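Side-chain contacts in hypothetical protein, conserved (Leishmania major, PDB 2B4W), which is of unknown function but belongs to a family grouped with the beta-fructosidase-like five-bladed beta-propellers, so a role in carbohydrate binding or processing is possible: residues 20-25 with 286-291; 10-15 with 247-252; 130-135 with 173-178. All coordinates share one frame; numbering follows the deposited sequence.

Interaction 1: 20-25 with 286-291; sequences LTFKGV and SHEGRI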
# COMPACT_ATOMS: atom_id res chain seq x y z
N LEU A 20 15.25 -3.63 0.83
CA LEU A 20 15.32 -3.61 2.29
C LEU A 20 15.94 -4.92 2.76
O LEU A 20 15.78 -5.94 2.10
CB LEU A 20 13.96 -3.46 2.97
CG LEU A 20 13.08 -2.28 2.53
CD1 LEU A 20 12.06 -1.91 3.60
CD2 LEU A 20 13.95 -1.09 2.19
N THR A 21 16.63 -4.86 3.89
CA THR A 21 17.15 -6.05 4.54
C THR A 21 16.32 -6.24 5.81
O THR A 21 16.05 -5.24 6.50
CB THR A 21 18.65 -6.04 4.91
OG1 THR A 21 18.88 -5.04 5.91
CG2 THR A 21 19.50 -5.71 3.71
N PHE A 22 15.89 -7.45 6.09
CA PHE A 22 15.07 -7.77 7.25
C PHE A 22 15.80 -8.80 8.11
O PHE A 22 16.37 -9.71 7.52
CB PHE A 22 13.68 -8.29 6.88
CG PHE A 22 12.82 -7.29 6.13
CD1 PHE A 22 12.87 -7.19 4.75
CD2 PHE A 22 11.99 -6.45 6.83
CE1 PHE A 22 12.07 -6.27 4.11
CE2 PHE A 22 11.18 -5.53 6.18
CZ PHE A 22 11.23 -5.43 4.81
N LYS A 23 15.77 -8.63 9.42
CA LYS A 23 16.39 -9.48 10.42
C LYS A 23 15.39 -9.99 11.44
O LYS A 23 14.41 -9.35 11.78
CB LYS A 23 17.52 -8.76 11.15
CG LYS A 23 18.71 -8.38 10.28
CD LYS A 23 19.48 -7.22 10.92
CE LYS A 23 20.94 -7.59 11.08
NZ LYS A 23 21.52 -8.02 9.77
N GLY A 24 15.73 -11.17 11.93
CA GLY A 24 14.90 -11.90 12.85
C GLY A 24 13.84 -12.71 12.12
O GLY A 24 12.94 -13.28 12.74
N VAL A 25 13.89 -12.79 10.79
CA VAL A 25 12.93 -13.71 10.14
C VAL A 25 13.64 -14.57 9.11
O VAL A 25 13.16 -14.75 7.99
CB VAL A 25 11.75 -12.98 9.48
CG1 VAL A 25 11.03 -12.12 10.51
CG2 VAL A 25 12.23 -12.13 8.31
N SER A 286 8.49 -11.41 -3.37
CA SER A 286 9.54 -12.00 -2.54
C SER A 286 10.40 -11.06 -1.72
O SER A 286 11.00 -11.48 -0.72
CB SER A 286 10.48 -12.78 -3.48
OG SER A 286 11.17 -11.92 -4.37
N HIS A 287 10.50 -9.79 -2.13
CA HIS A 287 11.34 -8.80 -1.45
C HIS A 287 10.57 -7.49 -1.28
O HIS A 287 9.47 -7.33 -1.82
CB HIS A 287 12.63 -8.51 -2.22
CG HIS A 287 13.62 -9.63 -2.38
ND1 HIS A 287 13.34 -10.75 -3.14
CD2 HIS A 287 14.88 -9.83 -1.93
CE1 HIS A 287 14.37 -11.58 -3.14
NE2 HIS A 287 15.33 -11.05 -2.41
N GLU A 288 11.15 -6.57 -0.52
CA GLU A 288 10.63 -5.21 -0.37
C GLU A 288 11.69 -4.24 -0.89
O GLU A 288 12.84 -4.34 -0.48
CB GLU A 288 10.25 -4.93 1.09
CG GLU A 288 9.48 -3.67 1.40
CD GLU A 288 8.10 -3.52 0.82
OE1 GLU A 288 7.44 -4.53 0.47
OE2 GLU A 288 7.61 -2.35 0.71
N GLY A 289 11.28 -3.34 -1.78
CA GLY A 289 12.24 -2.40 -2.31
C GLY A 289 11.88 -0.96 -1.96
O GLY A 289 10.76 -0.61 -1.58
N ARG A 290 12.89 -0.10 -2.10
CA ARG A 290 12.75 1.34 -2.02
C ARG A 290 13.51 2.01 -3.18
O ARG A 290 14.70 1.73 -3.36
CB ARG A 290 13.27 1.87 -0.68
CG ARG A 290 13.38 3.38 -0.62
CD ARG A 290 14.02 3.88 0.63
NE ARG A 290 15.46 3.74 0.73
CZ ARG A 290 16.37 4.46 0.08
NH1 ARG A 290 16.06 5.41 -0.78
NH2 ARG A 290 17.67 4.23 0.25
N ILE A 291 12.82 2.87 -3.91
CA ILE A 291 13.42 3.72 -4.92
C ILE A 291 13.04 5.17 -4.57
O ILE A 291 11.93 5.37 -4.06
CB ILE A 291 13.00 3.45 -6.38
CG1 ILE A 291 11.50 3.50 -6.62
CG2 ILE A 291 13.65 2.14 -6.84
CD1 ILE A 291 10.98 3.28 -8.03
O HOH W 1 13.82 -7.42 0.72
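Leu20 meets Glu288 through both backbone and side chain. Its N-H is hydrogen-bonded to the carbonyl of Glu288 (N to O 2.8 Å, 162° at the hydrogen). The return bond of this antiparallel pair is replaced by a water, which donates to Leu20 O and accepts from Glu288 N at 3.1 Å. The two side chains run side by side in the same direction, with Leu20 CD1 3.8 Å from Glu288 CG. The Leu20 and Arg290 side chains cross at about a right angle, CD2 of Leu20 lying 4.2 Å from Arg290 CB. Two residues on, Phe22 presents its ring edge rather than a face: CE1 lies 3.8 Å from Glu288 CB, with CB near the ring plane. The ring and the Glu288 carboxylate are turned 74° apart. A bend at chi2 (63°) carries that carboxylate away from 20-25 to Ser267 OG and Cys33 N, which hold its two oxygens separately. Arg290 likewise sends its guanidinium elsewhere, into salt bridges with Asp69, Glu16 and Asp278. Strand 16-23 lies between 287-293, its antiparallel partner, and 70-73, which runs parallel to it; strand 277-283 flanks 287-293 on its other edge and brings Tyr280 against Leu20, Glu288 and Arg290.

Interaction 2: 10-15 with 247-252; sequences ANKRVY and KSCYPP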
# COMPACT_ATOMS: atom_id res chain seq x y z
N ALA A 10 11.84 3.31 -20.63
CA ALA A 10 12.75 4.09 -21.45
C ALA A 10 13.09 5.42 -20.80
O ALA A 10 14.22 5.92 -20.87
CB ALA A 10 12.12 4.31 -22.82
N ASN A 11 12.07 5.98 -20.15
CA ASN A 11 12.20 7.30 -19.56
C ASN A 11 12.33 7.31 -18.05
O ASN A 11 12.19 8.36 -17.42
CB ASN A 11 10.96 8.11 -19.99
CG ASN A 11 11.02 8.44 -21.47
OD1 ASN A 11 12.02 9.00 -21.92
ND2 ASN A 11 9.97 8.09 -22.21
N LYS A 12 12.60 6.18 -17.39
CA LYS A 12 12.47 6.23 -15.93
C LYS A 12 13.52 7.09 -15.25
O LYS A 12 14.64 7.31 -15.68
CB LYS A 12 12.44 4.80 -15.38
CG LYS A 12 13.67 3.98 -15.66
CD LYS A 12 13.48 2.53 -15.22
CE LYS A 12 14.60 1.67 -15.78
NZ LYS A 12 14.83 0.44 -14.96
N ARG A 13 13.11 7.66 -14.11
CA ARG A 13 13.94 8.64 -13.41
C ARG A 13 14.01 8.32 -11.93
O ARG A 13 13.17 8.68 -11.11
CB ARG A 13 13.39 10.04 -13.68
CG ARG A 13 14.32 11.20 -13.40
CD ARG A 13 13.69 12.57 -13.44
NE ARG A 13 13.05 12.94 -14.67
CZ ARG A 13 11.82 13.32 -14.94
NH1 ARG A 13 10.89 13.43 -14.00
NH2 ARG A 13 11.49 13.60 -16.19
N VAL A 14 15.04 7.56 -11.59
CA VAL A 14 15.31 6.95 -10.32
C VAL A 14 16.64 7.44 -9.76
O VAL A 14 17.63 7.33 -10.46
CB VAL A 14 15.40 5.41 -10.43
CG1 VAL A 14 15.43 4.74 -9.06
CG2 VAL A 14 14.25 4.89 -11.27
N TYR A 15 16.63 7.93 -8.53
CA TYR A 15 17.79 8.56 -7.93
C TYR A 15 18.54 7.65 -6.98
O TYR A 15 19.70 7.88 -6.66
CB TYR A 15 17.36 9.80 -7.15
CG TYR A 15 16.69 10.83 -8.00
CD1 TYR A 15 15.35 10.69 -8.34
CD2 TYR A 15 17.38 11.94 -8.46
CE1 TYR A 15 14.73 11.64 -9.13
CE2 TYR A 15 16.76 12.89 -9.25
CZ TYR A 15 15.42 12.74 -9.58
OH TYR A 15 14.77 13.67 -10.37
N LYS A 247 9.64 -3.25 -11.75
CA LYS A 247 10.59 -4.26 -11.32
C LYS A 247 12.03 -3.86 -11.61
O LYS A 247 12.93 -4.03 -10.79
CB LYS A 247 10.32 -5.60 -12.03
CG LYS A 247 10.45 -6.90 -11.32
CD LYS A 247 11.40 -6.97 -10.16
CE LYS A 247 11.71 -8.43 -9.82
NZ LYS A 247 13.15 -8.69 -10.08
N SER A 248 12.26 -3.32 -12.82
CA SER A 248 13.61 -2.97 -13.20
C SER A 248 14.14 -1.73 -12.49
O SER A 248 15.32 -1.40 -12.67
CB SER A 248 13.67 -2.67 -14.71
OG SER A 248 12.73 -1.63 -14.96
N CYS A 249 13.30 -1.06 -11.73
CA CYS A 249 13.68 0.13 -10.98
C CYS A 249 14.43 -0.17 -9.69
O CYS A 249 15.14 0.68 -9.16
CB CYS A 249 12.42 0.90 -10.56
SG CYS A 249 11.64 1.76 -11.92
N TYR A 250 14.20 -1.38 -9.21
CA TYR A 250 14.72 -1.96 -7.99
C TYR A 250 15.84 -2.94 -8.31
O TYR A 250 15.86 -3.47 -9.41
CB TYR A 250 13.60 -2.69 -7.21
CG TYR A 250 12.42 -1.79 -6.93
CD1 TYR A 250 11.42 -1.55 -7.87
CD2 TYR A 250 12.31 -1.17 -5.69
CE1 TYR A 250 10.34 -0.72 -7.61
CE2 TYR A 250 11.23 -0.34 -5.43
CZ TYR A 250 10.26 -0.12 -6.37
OH TYR A 250 9.19 0.71 -6.06
N PRO A 251 16.75 -3.18 -7.39
CA PRO A 251 17.80 -4.15 -7.68
C PRO A 251 17.23 -5.51 -8.09
O PRO A 251 16.11 -5.92 -7.80
CB PRO A 251 18.57 -4.26 -6.37
CG PRO A 251 18.29 -2.98 -5.65
CD PRO A 251 16.90 -2.60 -6.05
N PRO A 252 18.06 -6.23 -8.84
CA PRO A 252 17.71 -7.58 -9.26
C PRO A 252 17.49 -8.51 -8.07
O PRO A 252 18.20 -8.48 -7.06
CB PRO A 252 18.94 -8.03 -10.04
CG PRO A 252 20.04 -7.13 -9.60
CD PRO A 252 19.37 -5.80 -9.35
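Lys12 passes its aliphatic chain over the sulfur of Cys249, with CD 3.9 Å from SG, and carries its ammonium group on to Ser248. Its CG sits between the backbone N and the carbonyl carbon (chi1 61°), and from there the chain is extended to NZ, which lets one side chain reach both Cys249 and Ser248 of the 3-10 segment. At its end NZ makes a weak hydrogen bond to Ser248 OG at 2.9 Å; Ser248 O is also close, 3.0 Å from NZ. The serine hydroxyl has stronger company outside the two segments: it is hydrogen-bonded to Glu9 OE1, on helix 3-11, and to Thr246 OG1. The carboxylate of Glu9 and the ammonium group of Lys12 thus share the serine hydroxyl as a partner. Residues 247-249 form a short 3-10 segment, with a weak backbone bond from Tyr250 N to Lys247 O, in the long connection between strands 238-245 and 264-271. Facing it is the chain that leaves helix 3-11 and leads into strand 16-23, so the contact joins the N-terminal part of the chain to a connection between two sheets of the fold. Val14 packs on the same cysteine. Its two methyls divide the work: CG2 lies 4.1 Å from Cys249 SG, while CG1, anti to the backbone N (chi1 -169°), lies 4.1 Å from Cys249 O. Lys12 CD and Val14 CG2 share one sulfur, approaching it from directions about 70° apart. Cys249 O accepts a hydrogen bond from Ser17 OG, and both Val14 and Cys249 rest on Ile291 of strand 287-293.

Interaction 3: 130-135 with 173-178; sequences GCMKDI and EVIAKA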
# COMPACT_ATOMS: atom_id res chain seq x y z
N GLY A 130 -17.05 -10.33 1.53
CA GLY A 130 -16.36 -11.57 1.21
C GLY A 130 -15.73 -11.51 -0.17
O GLY A 130 -16.25 -10.84 -1.05
N CYS A 131 -14.60 -12.20 -0.30
CA CYS A 131 -13.82 -12.22 -1.52
C CYS A 131 -13.57 -10.83 -2.11
O CYS A 131 -13.72 -10.57 -3.30
CB CYS A 131 -14.51 -13.12 -2.56
SG CYS A 131 -14.53 -14.86 -2.06
N MSE A 132 -13.11 -9.91 -1.26
CA MSE A 132 -12.65 -8.60 -1.69
C MSE A 132 -11.39 -8.23 -0.90
O MSE A 132 -11.28 -8.44 0.31
CB MSE A 132 -13.70 -7.50 -1.51
CG MSE A 132 -13.24 -6.16 -2.02
SE MSE A 132 -14.27 -4.59 -1.86
CE MSE A 132 -15.56 -5.16 -3.18
N LYS A 133 -10.39 -7.66 -1.59
CA LYS A 133 -9.24 -7.15 -0.83
C LYS A 133 -8.86 -5.79 -1.39
O LYS A 133 -9.62 -5.14 -2.12
CB LYS A 133 -8.10 -8.14 -0.81
CG LYS A 133 -7.46 -8.59 -2.10
CD LYS A 133 -6.57 -9.80 -1.77
CE LYS A 133 -5.95 -10.43 -2.99
NZ LYS A 133 -4.79 -11.31 -2.63
N ASP A 134 -7.69 -5.28 -1.05
CA ASP A 134 -7.27 -4.00 -1.63
C ASP A 134 -8.21 -2.85 -1.33
O ASP A 134 -8.33 -1.92 -2.14
CB ASP A 134 -7.08 -4.20 -3.15
CG ASP A 134 -6.03 -5.26 -3.42
OD1 ASP A 134 -5.20 -5.52 -2.53
OD2 ASP A 134 -5.99 -5.87 -4.51
N ILE A 135 -8.86 -2.84 -0.18
CA ILE A 135 -9.67 -1.79 0.41
C ILE A 135 -8.80 -0.88 1.28
O ILE A 135 -8.05 -1.40 2.11
CB ILE A 135 -10.82 -2.32 1.29
CG1 ILE A 135 -11.77 -3.30 0.58
CG2 ILE A 135 -11.58 -1.12 1.89
CD1 ILE A 135 -12.31 -4.44 1.41
N GLU A 173 -21.03 -3.89 3.67
CA GLU A 173 -22.04 -3.44 2.72
C GLU A 173 -21.71 -2.11 2.06
O GLU A 173 -21.67 -2.03 0.83
CB GLU A 173 -23.38 -3.34 3.45
CG GLU A 173 -23.76 -4.63 4.15
CD GLU A 173 -23.19 -4.79 5.54
OE1 GLU A 173 -22.46 -3.91 6.03
OE2 GLU A 173 -23.49 -5.84 6.16
N VAL A 174 -21.48 -1.07 2.84
CA VAL A 174 -21.19 0.23 2.22
C VAL A 174 -19.95 0.15 1.34
O VAL A 174 -19.83 0.78 0.28
CB VAL A 174 -21.04 1.35 3.27
CG1 VAL A 174 -22.28 1.42 4.15
CG2 VAL A 174 -19.81 1.15 4.14
N ILE A 175 -19.00 -0.66 1.76
CA ILE A 175 -17.79 -0.88 0.98
C ILE A 175 -18.17 -1.38 -0.40
O ILE A 175 -17.89 -0.77 -1.43
CB ILE A 175 -16.87 -1.87 1.73
CG1 ILE A 175 -16.22 -1.22 2.97
CG2 ILE A 175 -15.86 -2.46 0.78
CD1 ILE A 175 -15.26 -2.06 3.75
N ALA A 176 -18.87 -2.51 -0.42
CA ALA A 176 -19.37 -3.16 -1.61
C ALA A 176 -20.14 -2.24 -2.54
O ALA A 176 -20.05 -2.33 -3.77
CB ALA A 176 -20.28 -4.31 -1.18
N LYS A 177 -20.94 -1.33 -1.98
CA LYS A 177 -21.78 -0.49 -2.84
C LYS A 177 -21.05 0.76 -3.30
O LYS A 177 -21.64 1.62 -3.97
N ALA A 178 -19.78 0.89 -2.93
CA ALA A 178 -19.05 2.09 -3.36
C ALA A 178 -19.08 2.19 -4.89
O ALA A 178 -18.77 1.19 -5.55
CB ALA A 178 -17.64 2.10 -2.82
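Met132, present as selenomethionine, crosses Ile175 obliquely and touches it with the selenium: SE lies 3.7 Å from the branch methyl CG2. In Met132 CG is anti to the backbone N and the chain stays extended through chi2 (-177°), which carries SE out to Ile175. Ile135 approaches the same methyl from a different direction, its side chain about at right angles to that of Ile175; Ile135 CD1 is 4.1 Å and CG1 4.2 Å from Ile175 CG2. Within 130-135, Met132 SE and Ile135 CD1 are themselves 3.8 Å apart, so the three groups close a compact triangle. Ile175 CG2, anti to the backbone N, is the branch of this helix residue that meets both side chains. The segment 130-135 lies in the connection between two four-stranded antiparallel sheets, 84-127 and 136-181, consistent with successive blades of a beta-propeller; helix 172-176 belongs to the link between strands 159-164 and 180-181 of the second sheet. All three side chains are buried and purely apolar in their contact. Pro129 and Leu170 also pack on Ile175, Pro151 and Ser149 on Met132, and Phe114, from the preceding sheet, on Ile135.

Interactions 1 and 2 are neighbours: strand 16-23 follows helix 3-11 in the chain, the two interactions' segments alternate along it, and Ile291 and Gly289 of the first pack against Cys249 and Tyr250 of the second. Interaction 3, centred about 30 Å from the centre of interaction 1 on the opposite side of the chain's centre, is nested within both their loops. Interactions 1 and 3 are buried, interaction 2 only partly. Their chemistry differs with the elements joined: paired strands in interaction 1, by a backbone bond, a water and Leu20 and Phe22 on Glu288; two connections in interaction 2, by a lysine-serine pair and sulfur-methyl packing; loop and helix in interaction 3, by apolar side chains alone.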